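Local coordinates for threonine synthase (Brucella melitensis bv. 1, PDB 4F4F), which probably catalyses the pyridoxal-phosphate-dependent conversion of O-phospho-L-homoserine and water into L-threonine and phosphate, the last step of threonine biosynthesis, at residues Gly298-Met302 / Gly347-Ile351. Residues are numbered along the deposited sequence; the frame is centred on the assembly and turned at random.
Sequences GAYEM and GGFTI
Y300 and F349 face each other as a hydrogen-bonded pair of a two-stranded antiparallel ribbon and send both rings to its buried face. The rings lie nearly parallel, their planes 19° apart, yet are slid so far that they barely overlap. Contact is therefore made by CD2 and the methylene of the tyrosine: CD2 of Y300 comes within 3.3 Å of CE2 of F349, which meets the tyrosine ring obliquely, while CB of Y300 sits over one face of the phenylalanine in a CH-pi contact, 3.8 Å from the ring centroid. The first torsions go with this offset. CG of F349 is wedged between its own backbone N and carbonyl carbon (chi1 53°), which swings the ring back toward the neighbouring strand, whereas the tyrosine runs away from the sheet into the helices beneath, with CG anti to N (chi1 -177°). Its hydroxyl is hydrogen-bonded to the backbone N of S318, and its ring meets that of F321. CG1 of I351 lies in plane at the edge of the phenylalanine ring.

Four backbone bonds fix this register. Y300 and F349 exchange two, and at the ends I351 N donates to G298 O (2.8 Å) and M302 N to G347 O (2.8 Å), the latter nearly straight. Around that last carbonyl folds M302, whose CG lies 3.3 Å from G347 O. Between the strands the bare CA of G348, in the non-hydrogen-bonded pair with E301, approaches Y300 O to 3.0 Å.

Both strands leave helices, 290-297 and 333-346, through glycines of positive phi, G298 and G347. The pairing illustrates a short antiparallel beta ribbon tying together two helix ends, its aromatic face packed on helices 290-297, 321-328 and 333-346, with the side chain of Y300 about 11 Å from the bound pyridoxal phosphate.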
loop_
_atom_site.group_PDB
_atom_site.type_symbol
_atom_site.label_atom_id
_atom_site.label_comp_id
_atom_site.label_asym_id
_atom_site.label_seq_id
_atom_site.Cartn_x
_atom_site.Cartn_y
_atom_site.Cartn_z
ATOM N N GLY A 298 4.265 23.111 -7.628
ATOM C CA GLY A 298 2.800 23.105 -7.625
ATOM C C GLY A 298 2.136 22.476 -8.855
ATOM O O GLY A 298 0.920 22.323 -8.882
ATOM N N ALA A 299 2.931 22.048 -9.837
ATOM C CA ALA A 299 2.431 21.595 -11.141
ATOM C C ALA A 299 2.426 20.071 -11.113
ATOM O O ALA A 299 3.477 19.405 -11.225
ATOM C CB ALA A 299 3.328 22.112 -12.268
ATOM N N TYR A 300 1.247 19.501 -10.885
ATOM C CA TYR A 300 1.099 18.062 -10.928
ATOM C C TYR A 300 0.806 17.726 -12.355
ATOM O O TYR A 300 -0.343 17.864 -12.804
ATOM C CB TYR A 300 -0.054 17.663 -10.042
ATOM C CG TYR A 300 -0.321 16.182 -9.889
ATOM C CD1 TYR A 300 0.326 15.442 -8.911
ATOM C CD2 TYR A 300 -1.296 15.552 -10.657
ATOM C CE1 TYR A 300 0.034 14.101 -8.720
ATOM C CE2 TYR A 300 -1.591 14.209 -10.480
ATOM C CZ TYR A 300 -0.932 13.494 -9.496
ATOM O OH TYR A 300 -1.246 12.164 -9.295
ATOM N N GLU A 301 1.851 17.341 -13.085
ATOM C CA GLU A 301 1.785 17.204 -14.525
ATOM C C GLU A 301 2.265 15.846 -14.965
ATOM O O GLU A 301 3.389 15.456 -14.668
ATOM C CB GLU A 301 2.641 18.281 -15.203
ATOM C CG GLU A 301 1.982 19.651 -15.226
ATOM C CD GLU A 301 2.753 20.670 -16.042
ATOM O OE1 GLU A 301 2.584 21.887 -15.781
ATOM O OE2 GLU A 301 3.528 20.251 -16.938
ATOM N N MET A 302 1.420 15.134 -15.687
ATOM C CA MET A 302 1.756 13.788 -16.124
ATOM C C MET A 302 2.862 13.846 -17.173
ATOM O O MET A 302 2.846 14.691 -18.044
ATOM C CB MET A 302 0.543 13.128 -16.720
ATOM C CG MET A 302 -0.582 12.945 -15.718
ATOM S SD MET A 302 -2.064 12.406 -16.565
ATOM C CE MET A 302 -1.489 10.786 -17.107
ATOM N N GLY A 347 -4.220 16.492 -18.499
ATOM C CA GLY A 347 -2.997 15.801 -18.019
ATOM C C GLY A 347 -2.217 16.475 -16.896
ATOM O O GLY A 347 -1.107 16.072 -16.585
ATOM N N GLY A 348 -2.779 17.510 -16.287
ATOM C CA GLY A 348 -2.154 18.155 -15.142
ATOM C C GLY A 348 -3.031 19.238 -14.534
ATOM O O GLY A 348 -4.093 19.596 -15.087
ATOM N N PHE A 349 -2.599 19.748 -13.391
ATOM C CA PHE A 349 -3.223 20.893 -12.770
ATOM C C PHE A 349 -2.177 21.570 -11.947
ATOM O O PHE A 349 -1.142 20.970 -11.620
ATOM C CB PHE A 349 -4.418 20.504 -11.869
ATOM C CG PHE A 349 -4.094 19.461 -10.836
ATOM C CD1 PHE A 349 -3.479 19.803 -9.634
ATOM C CD2 PHE A 349 -4.398 18.125 -11.076
ATOM C CE1 PHE A 349 -3.170 18.833 -8.695
ATOM C CE2 PHE A 349 -4.088 17.156 -10.139
ATOM C CZ PHE A 349 -3.465 17.512 -8.948
ATOM N N THR A 350 -2.473 22.813 -11.594
ATOM C CA THR A 350 -1.618 23.597 -10.711
ATOM C C THR A 350 -2.297 23.803 -9.379
ATOM O O THR A 350 -3.465 24.149 -9.338
ATOM C CB THR A 350 -1.266 24.936 -11.347
ATOM O OG1 THR A 350 -0.335 24.663 -12.400
ATOM C CG2 THR A 350 -0.572 25.868 -10.318
ATOM N N ILE A 351 -1.589 23.533 -8.284
ATOM C CA ILE A 351 -2.184 23.704 -6.954
ATOM C C ILE A 351 -2.015 25.165 -6.545
ATOM O O ILE A 351 -0.906 25.683 -6.611
ATOM C CB ILE A 351 -1.520 22.779 -5.922
ATOM C CG1 ILE A 351 -1.600 21.324 -6.366
ATOM C CG2 ILE A 351 -2.159 22.939 -4.536
ATOM C CD1 ILE A 351 -0.747 20.397 -5.524
#